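Local coordinates for protein ATP-dependent helicase FUN30 (Saccharomyces cerevisiae S288c, PDB 5GN1) that uses ATP hydrolysis to remodel nucleosomes, promotes DNA end resection at double-strand breaks and is required for heterochromatin organization, at residues 68-80 with 91-103. Residues are numbered along the deposited sequence; the frame is centred on the assembly and turned at random.
Sequences KEIQIVLEHKRMI and EKSKLQSSSSKNL
L103 enters helix 60-82 as a knob among E69, I72, V73 and H76, and its two methyls divide the work. CD2 lies 3.6 Å from I72 CG2, while CD1 meets the H76 ring obliquely, 3.6 Å from ND1. With CG anti to the backbone N (chi1 174°), that ring reaches from its helix to the S98–S100 backbone, its CE1 3.8 Å from S100 N. Its ND1 is hydrogen-bonded to E352 of helix 345-359, a bond that should restrict ring rotation. L95 presses CD2 against H76 CB at 3.7 Å and, about one turn along helix 60-82, meets M79 tip to tip through CD1 and SD.

Helix 60-82 thus packs against two short helices, 89-94 and 100-110, and the turn joining them; 100-110 starts after a capping box in which S99 N donates to N102 OD1 (3.2 Å, nearly straight at 173°) and N102 N gives a weak bond to S99 OG. The contact is centred about 22 Å from the centre of the chain, the C-terminal part of the ATPase domain with its parallel RecA-type sheet. S98 OG donates to K94 O from above the carbonyl plane, tying the turn back to the preceding helix.

Toward the partly exposed E91, the contact becomes polar but stays close: E75 OE2 and E91 OE1 approach to 2.7 Å with carboxylate planes 8° apart, so one of the two acids is probably protonated; a water donates to both E75 OE1 and E91 O. The loose side is at solvent-exposed K94, its CE coming no nearer than 4.2 Å to I72 CD1.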
ATOM      1  N   LYS A  68      -5.436  -8.906  15.271  1.00 28.30           N
ATOM      2  CA  LYS A  68      -4.955 -10.262  14.992  1.00 30.37           C
ATOM      3  C   LYS A  68      -3.439 -10.291  14.848  1.00 32.91           C
ATOM      4  O   LYS A  68      -2.766 -11.169  15.402  1.00 30.59           O
ATOM      5  CB  LYS A  68      -5.599 -10.816  13.720  1.00 32.80           C
ATOM      6  CG  LYS A  68      -6.945 -11.484  13.893  1.00 37.89           C
ATOM      7  CD  LYS A  68      -7.458 -12.036  12.558  1.00 39.70           C
ATOM      8  CE  LYS A  68      -7.508 -10.957  11.473  1.00 43.72           C
ATOM      9  NZ  LYS A  68      -8.355 -11.316  10.283  1.00 42.12           N
ATOM     10  N   GLU A  69      -2.883  -9.351  14.076  1.00 27.84           N
ATOM     11  CA  GLU A  69      -1.433  -9.297  13.906  1.00 30.36           C
ATOM     12  C   GLU A  69      -0.730  -8.992  15.219  1.00 27.91           C
ATOM     13  O   GLU A  69       0.359  -9.524  15.489  1.00 24.11           O
ATOM     14  CB  GLU A  69      -1.055  -8.246  12.860  1.00 29.01           C
ATOM     15  CG  GLU A  69      -1.435  -8.624  11.448  1.00 32.53           C
ATOM     16  CD  GLU A  69      -0.756  -9.908  10.981  1.00 28.52           C
ATOM     17  OE1 GLU A  69       0.409 -10.159  11.375  1.00 33.70           O
ATOM     18  OE2 GLU A  69      -1.407 -10.668  10.239  1.00 42.00           O
ATOM     19  N   ILE A  70      -1.314  -8.105  16.029  1.00 28.20           N
ATOM     20  CA  ILE A  70      -0.698  -7.768  17.306  1.00 26.20           C
ATOM     21  C   ILE A  70      -0.713  -8.980  18.230  1.00 25.45           C
ATOM     22  O   ILE A  70       0.219  -9.175  19.017  1.00 25.19           O
ATOM     23  CB  ILE A  70      -1.396  -6.551  17.947  1.00 28.77           C
ATOM     24  CG1 ILE A  70      -1.031  -5.266  17.204  1.00 32.72           C
ATOM     25  CG2 ILE A  70      -1.030  -6.419  19.431  1.00 29.76           C
ATOM     26  CD1 ILE A  70       0.385  -4.757  17.490  1.00 29.92           C
ATOM     27  N   GLN A  71      -1.707  -9.823  18.120  1.00 25.62           N
ATOM     28  CA  GLN A  71      -1.770 -11.037  18.912  1.00 36.11           C
ATOM     29  C   GLN A  71      -0.625 -11.969  18.500  1.00 38.77           C
ATOM     30  O   GLN A  71       0.018 -12.528  19.346  1.00 34.63           O
ATOM     31  CB  GLN A  71      -3.114 -11.727  18.776  1.00 39.64           C
ATOM     32  CG  GLN A  71      -3.305 -12.931  19.692  1.00 50.64           C
ATOM     33  CD  GLN A  71      -4.711 -13.523  19.677  1.00 58.14           C
ATOM     34  OE1 GLN A  71      -5.620 -12.982  19.039  1.00 59.41           O
ATOM     35  NE2 GLN A  71      -4.893 -14.637  20.386  1.00 55.20           N
ATOM     36  N   ILE A  72      -0.367 -12.108  17.202  1.00 33.28           N
ATOM     37  CA  ILE A  72       0.760 -12.921  16.748  1.00 25.65           C
ATOM     38  C   ILE A  72       2.065 -12.322  17.249  1.00 27.98           C
ATOM     39  O   ILE A  72       2.951 -13.042  17.734  1.00 30.74           O
ATOM     40  CB  ILE A  72       0.739 -13.073  15.213  1.00 24.69           C
ATOM     41  CG1 ILE A  72      -0.584 -13.690  14.766  1.00 33.56           C
ATOM     42  CG2 ILE A  72       1.874 -13.950  14.762  1.00 28.61           C
ATOM     43  CD1 ILE A  72      -0.768 -13.745  13.242  1.00 33.17           C
ATOM     44  N   VAL A  73       2.184 -10.988  17.192  1.00 26.45           N
ATOM     45  CA  VAL A  73       3.368 -10.305  17.712  1.00 20.66           C
ATOM     46  C   VAL A  73       3.605 -10.676  19.171  1.00 34.17           C
ATOM     47  O   VAL A  73       4.747 -10.900  19.598  1.00 31.45           O
ATOM     48  CB  VAL A  73       3.227  -8.779  17.549  1.00 26.08           C
ATOM     49  CG1 VAL A  73       4.362  -8.085  18.266  1.00 28.28           C
ATOM     50  CG2 VAL A  73       3.221  -8.396  16.070  1.00 23.29           C
ATOM     51  N   LEU A  74       2.532 -10.712  19.962  1.00 27.38           N
ATOM     52  CA  LEU A  74       2.644 -11.096  21.364  1.00 34.71           C
ATOM     53  C   LEU A  74       3.093 -12.543  21.497  1.00 28.06           C
ATOM     54  O   LEU A  74       4.014 -12.846  22.258  1.00 34.47           O
ATOM     55  CB  LEU A  74       1.306 -10.889  22.071  1.00 32.02           C
ATOM     56  CG  LEU A  74       0.776  -9.453  22.113  1.00 34.72           C
ATOM     57  CD1 LEU A  74      -0.604  -9.399  22.799  1.00 37.42           C
ATOM     58  CD2 LEU A  74       1.784  -8.532  22.790  1.00 33.47           C
ATOM     59  N   GLU A  75       2.428 -13.454  20.779  1.00 30.34           N
ATOM     60  CA  GLU A  75       2.802 -14.866  20.836  1.00 32.97           C
ATOM     61  C   GLU A  75       4.223 -15.078  20.341  1.00 37.54           C
ATOM     62  O   GLU A  75       4.959 -15.910  20.885  1.00 36.22           O
ATOM     63  CB  GLU A  75       1.813 -15.700  20.023  1.00 34.75           C
ATOM     64  CG  GLU A  75       0.415 -15.667  20.591  1.00 37.17           C
ATOM     65  CD  GLU A  75      -0.622 -16.149  19.612  1.00 49.46           C
ATOM     66  OE1 GLU A  75      -0.270 -16.429  18.443  1.00 37.66           O
ATOM     67  OE2 GLU A  75      -1.799 -16.245  20.015  1.00 52.20           O
ATOM     68  N   HIS A  76       4.629 -14.323  19.308  1.00 32.33           N
ATOM     69  CA  HIS A  76       5.990 -14.426  18.784  1.00 31.70           C
ATOM     70  C   HIS A  76       7.000 -13.871  19.778  1.00 31.28           C
ATOM     71  O   HIS A  76       8.041 -14.486  20.029  1.00 33.80           O
ATOM     72  CB  HIS A  76       6.080 -13.703  17.426  1.00 30.96           C
ATOM     73  CG  HIS A  76       7.467 -13.608  16.861  1.00 28.04           C
ATOM     74  ND1 HIS A  76       8.164 -12.422  16.799  1.00 24.64           N
ATOM     75  CD2 HIS A  76       8.274 -14.543  16.297  1.00 28.38           C
ATOM     76  CE1 HIS A  76       9.347 -12.627  16.245  1.00 26.36           C
ATOM     77  NE2 HIS A  76       9.438 -13.906  15.927  1.00 24.87           N
ATOM     78  N   LYS A  77       6.698 -12.735  20.354  1.00 34.32           N
ATOM     79  CA  LYS A  77       7.624 -12.113  21.271  1.00 35.55           C
ATOM     80  C   LYS A  77       7.820 -12.868  22.586  1.00 40.11           C
ATOM     81  O   LYS A  77       8.853 -12.809  23.180  1.00 43.06           O
ATOM     82  CB  LYS A  77       7.247 -10.674  21.473  1.00 40.57           C
ATOM     83  CG  LYS A  77       8.281  -9.861  22.182  1.00 40.38           C
ATOM     84  CD  LYS A  77       9.472  -9.574  21.324  1.00 41.95           C
ATOM     85  CE  LYS A  77      10.512  -8.895  22.164  1.00 41.83           C
ATOM     86  NZ  LYS A  77      11.785  -8.711  21.482  1.00 40.51           N
ATOM     87  N   ARG A  78       6.823 -13.593  23.002  1.00 35.56           N
ATOM     88  CA  ARG A  78       6.960 -14.381  24.221  1.00 45.62           C
ATOM     89  C   ARG A  78       7.763 -15.651  23.966  1.00 47.21           C
ATOM     90  O   ARG A  78       8.561 -16.060  24.818  1.00 47.71           O
ATOM     91  CB  ARG A  78       5.580 -14.709  24.791  1.00 44.10           C
ATOM     92  CG  ARG A  78       4.882 -13.490  25.408  1.00 44.33           C
ATOM     93  CD  ARG A  78       3.730 -13.904  26.303  1.00 51.39           C
ATOM     94  NE  ARG A  78       2.708 -14.640  25.565  1.00 50.84           N
ATOM     95  CZ  ARG A  78       1.572 -14.108  25.124  1.00 48.15           C
ATOM     96  NH1 ARG A  78       1.292 -12.830  25.365  1.00 41.04           N
ATOM     97  NH2 ARG A  78       0.711 -14.865  24.456  1.00 45.43           N
ATOM     98  N   MET A  79       7.549 -16.292  22.811  1.00 41.36           N
ATOM     99  CA  MET A  79       8.461 -17.334  22.344  1.00 42.33           C
ATOM    100  C   MET A  79       9.896 -16.830  22.316  1.00 40.33           C
ATOM    101  O   MET A  79      10.784 -17.416  22.939  1.00 50.92           O
ATOM    102  CB  MET A  79       8.039 -17.823  20.958  1.00 41.11           C
ATOM    103  CG  MET A  79       9.081 -18.672  20.240  1.00 30.58           C
ATOM    104  SD  MET A  79       8.347 -19.381  18.769  1.00 36.07           S
ATOM    105  CE  MET A  79       8.467 -17.991  17.617  1.00 30.88           C
ATOM    106  N   ILE A  80      10.132 -15.709  21.631  1.00 41.54           N
ATOM    107  CA  ILE A  80      11.476 -15.160  21.460  1.00 41.67           C
ATOM    108  C   ILE A  80      12.189 -14.941  22.779  1.00 55.30           C
ATOM    109  O   ILE A  80      13.430 -14.957  22.839  1.00 51.98           O
ATOM    110  CB  ILE A  80      11.379 -13.861  20.625  1.00 45.69           C
ATOM    111  CG1 ILE A  80      11.295 -14.225  19.152  1.00 40.74           C
ATOM    112  CG2 ILE A  80      12.558 -12.939  20.850  1.00 43.54           C
ATOM    113  CD1 ILE A  80      12.521 -14.948  18.665  1.00 39.65           C
ATOM    114  N   GLU A  91      -2.431 -21.500  15.781  1.00 53.10           N
ATOM    115  CA  GLU A  91      -1.611 -20.367  16.194  1.00 47.05           C
ATOM    116  C   GLU A  91      -0.144 -20.777  16.410  1.00 49.65           C
ATOM    117  O   GLU A  91       0.762 -20.029  16.050  1.00 46.83           O
ATOM    118  CB  GLU A  91      -2.153 -19.734  17.459  1.00 48.05           C
ATOM    119  CG  GLU A  91      -3.471 -19.044  17.260  1.00 51.89           C
ATOM    120  CD  GLU A  91      -4.169 -18.666  18.540  1.00 59.46           C
ATOM    121  OE1 GLU A  91      -3.487 -18.325  19.531  1.00 57.12           O
ATOM    122  OE2 GLU A  91      -5.419 -18.708  18.556  1.00 61.82           O
ATOM    123  N   LYS A  92       0.104 -21.952  16.993  1.00 46.31           N
ATOM    124  CA  LYS A  92       1.480 -22.384  17.228  1.00 50.95           C
ATOM    125  C   LYS A  92       2.232 -22.566  15.913  1.00 48.02           C
ATOM    126  O   LYS A  92       3.364 -22.095  15.758  1.00 47.84           O
ATOM    127  CB  LYS A  92       1.505 -23.680  18.035  1.00 54.25           C
ATOM    128  CG  LYS A  92       2.910 -24.256  18.187  1.00 51.36           C
ATOM    129  CD  LYS A  92       2.902 -25.582  18.917  1.00 53.49           C
ATOM    130  CE  LYS A  92       4.202 -26.334  18.667  1.00 50.69           C
ATOM    131  NZ  LYS A  92       4.304 -27.577  19.487  1.00 59.24           N
ATOM    132  N   SER A  93       1.619 -23.259  14.954  1.00 49.10           N
ATOM    133  CA  SER A  93       2.314 -23.539  13.701  1.00 50.60           C
ATOM    134  C   SER A  93       2.574 -22.262  12.907  1.00 47.43           C
ATOM    135  O   SER A  93       3.552 -22.188  12.152  1.00 38.74           O
ATOM    136  CB  SER A  93       1.502 -24.533  12.875  1.00 51.21           C
ATOM    137  OG  SER A  93       0.121 -24.222  12.942  1.00 58.36           O
ATOM    138  N   LYS A  94       1.722 -21.245  13.083  1.00 45.19           N
ATOM    139  CA  LYS A  94       1.924 -19.965  12.414  1.00 40.79           C
ATOM    140  C   LYS A  94       3.289 -19.372  12.737  1.00 36.67           C
ATOM    141  O   LYS A  94       3.908 -18.733  11.875  1.00 31.65           O
ATOM    142  CB  LYS A  94       0.806 -18.998  12.813  1.00 39.42           C
ATOM    143  CG  LYS A  94       0.981 -17.572  12.330  1.00 43.47           C
ATOM    144  CD  LYS A  94       0.890 -17.468  10.811  1.00 47.70           C
ATOM    145  CE  LYS A  94       1.268 -16.068  10.350  1.00 49.33           C
ATOM    146  NZ  LYS A  94       0.985 -15.858   8.905  1.00 54.46           N
ATOM    147  N   LEU A  95       3.787 -19.592  13.954  1.00 30.78           N
ATOM    148  CA  LEU A  95       5.018 -18.938  14.387  1.00 33.55           C
ATOM    149  C   LEU A  95       6.252 -19.435  13.646  1.00 31.88           C
ATOM    150  O   LEU A  95       7.286 -18.757  13.681  1.00 31.61           O
ATOM    151  CB  LEU A  95       5.237 -19.125  15.891  1.00 33.71           C
ATOM    152  CG  LEU A  95       4.297 -18.373  16.841  1.00 34.97           C
ATOM    153  CD1 LEU A  95       4.660 -18.665  18.293  1.00 35.38           C
ATOM    154  CD2 LEU A  95       4.342 -16.883  16.577  1.00 32.77           C
ATOM    155  N   GLN A  96       6.174 -20.594  12.989  1.00 28.71           N
ATOM    156  CA  GLN A  96       7.368 -21.133  12.337  1.00 33.93           C
ATOM    157  C   GLN A  96       7.803 -20.267  11.161  1.00 30.16           C
ATOM    158  O   GLN A  96       9.001 -20.180  10.863  1.00 26.23           O
ATOM    159  CB  GLN A  96       7.122 -22.563  11.867  1.00 29.62           C
ATOM    160  CG  GLN A  96       8.336 -23.219  11.209  1.00 28.74           C
ATOM    161  CD  GLN A  96       8.087 -24.669  10.850  1.00 33.13           C
ATOM    162  OE1 GLN A  96       6.948 -25.148  10.902  1.00 33.27           O
ATOM    163  NE2 GLN A  96       9.152 -25.382  10.479  1.00 28.57           N
ATOM    164  N   SER A  97       6.857 -19.617  10.494  1.00 28.13           N
ATOM    165  CA  SER A  97       7.170 -18.752   9.370  1.00 25.99           C
ATOM    166  C   SER A  97       7.094 -17.271   9.734  1.00 29.59           C
ATOM    167  O   SER A  97       7.219 -16.420   8.847  1.00 29.38           O
ATOM    168  CB  SER A  97       6.241 -19.076   8.195  1.00 29.15           C
ATOM    169  OG  SER A  97       4.866 -18.982   8.558  1.00 31.22           O
ATOM    170  N   SER A  98       6.937 -16.948  11.018  1.00 27.42           N
ATOM    171  CA  SER A  98       6.816 -15.575  11.499  1.00 31.75           C
ATOM    172  C   SER A  98       8.159 -15.031  11.962  1.00 27.73           C
ATOM    173  O   SER A  98       8.903 -15.701  12.685  1.00 30.11           O
ATOM    174  CB  SER A  98       5.814 -15.474  12.655  1.00 27.70           C
ATOM    175  OG  SER A  98       4.518 -15.894  12.252  1.00 29.28           O
ATOM    176  N   SER A  99       8.453 -13.795  11.565  1.00 23.03           N
ATOM    177  CA  SER A  99       9.650 -13.093  11.990  1.00 20.63           C
ATOM    178  C   SER A  99       9.264 -11.657  12.302  1.00 23.51           C
ATOM    179  O   SER A  99       8.175 -11.197  11.950  1.00 24.41           O
ATOM    180  CB  SER A  99      10.746 -13.111  10.913  1.00 25.16           C
ATOM    181  OG  SER A  99      10.337 -12.369   9.775  1.00 29.04           O
ATOM    182  N   SER A 100      10.178 -10.936  12.947  1.00 21.79           N
ATOM    183  CA  SER A 100       9.932  -9.520  13.189  1.00 30.88           C
ATOM    184  C   SER A 100       9.720  -8.778  11.872  1.00 26.10           C
ATOM    185  O   SER A 100       8.895  -7.860  11.797  1.00 23.37           O
ATOM    186  CB  SER A 100      11.092  -8.911  13.969  1.00 22.50           C
ATOM    187  OG  SER A 100      12.263  -8.870  13.177  1.00 28.70           O
ATOM    188  N   LYS A 101      10.437  -9.185  10.821  1.00 24.52           N
ATOM    189  CA  LYS A 101      10.333  -8.506   9.531  1.00 30.98           C
ATOM    190  C   LYS A 101       8.924  -8.609   8.957  1.00 26.15           C
ATOM    191  O   LYS A 101       8.304  -7.598   8.620  1.00 26.15           O
ATOM    192  CB  LYS A 101      11.350  -9.084   8.546  1.00 31.67           C
ATOM    193  CG  LYS A 101      12.801  -8.888   8.926  1.00 32.34           C
ATOM    194  CD  LYS A 101      13.703  -9.678   7.981  1.00 40.68           C
ATOM    195  CE  LYS A 101      15.044  -8.999   7.795  1.00 41.67           C
ATOM    196  NZ  LYS A 101      15.617  -9.273   6.447  1.00 41.47           N
ATOM    197  N   ASN A 102       8.398  -9.827   8.811  1.00 22.93           N
ATOM    198  CA  ASN A 102       7.102  -9.929   8.149  1.00 27.86           C
ATOM    199  C   ASN A 102       5.935  -9.583   9.069  1.00 22.49           C
ATOM    200  O   ASN A 102       4.839  -9.312   8.567  1.00 20.66           O
ATOM    201  CB  ASN A 102       6.890 -11.317   7.518  1.00 31.03           C
ATOM    202  CG  ASN A 102       7.016 -12.463   8.508  1.00 32.67           C
ATOM    203  OD1 ASN A 102       6.300 -12.528   9.509  1.00 28.90           O
ATOM    204  ND2 ASN A 102       7.887 -13.423   8.182  1.00 36.84           N
ATOM    205  N   LEU A 103       6.143  -9.544  10.390  1.00 22.86           N
ATOM    206  CA  LEU A 103       5.079  -9.080  11.280  1.00 19.17           C
ATOM    207  C   LEU A 103       4.948  -7.563  11.233  1.00 20.48           C
ATOM    208  O   LEU A 103       3.835  -7.033  11.172  1.00 25.22           O
ATOM    209  CB  LEU A 103       5.334  -9.543  12.723  1.00 24.00           C
ATOM    210  CG  LEU A 103       5.117 -11.020  13.041  1.00 26.06           C
ATOM    211  CD1 LEU A 103       5.685 -11.333  14.419  1.00 30.29           C
ATOM    212  CD2 LEU A 103       3.648 -11.369  12.960  1.00 27.98           C
TER
HETATM  213  O   HOH W   1      -0.627 -17.496  15.960  1.00 43.01           O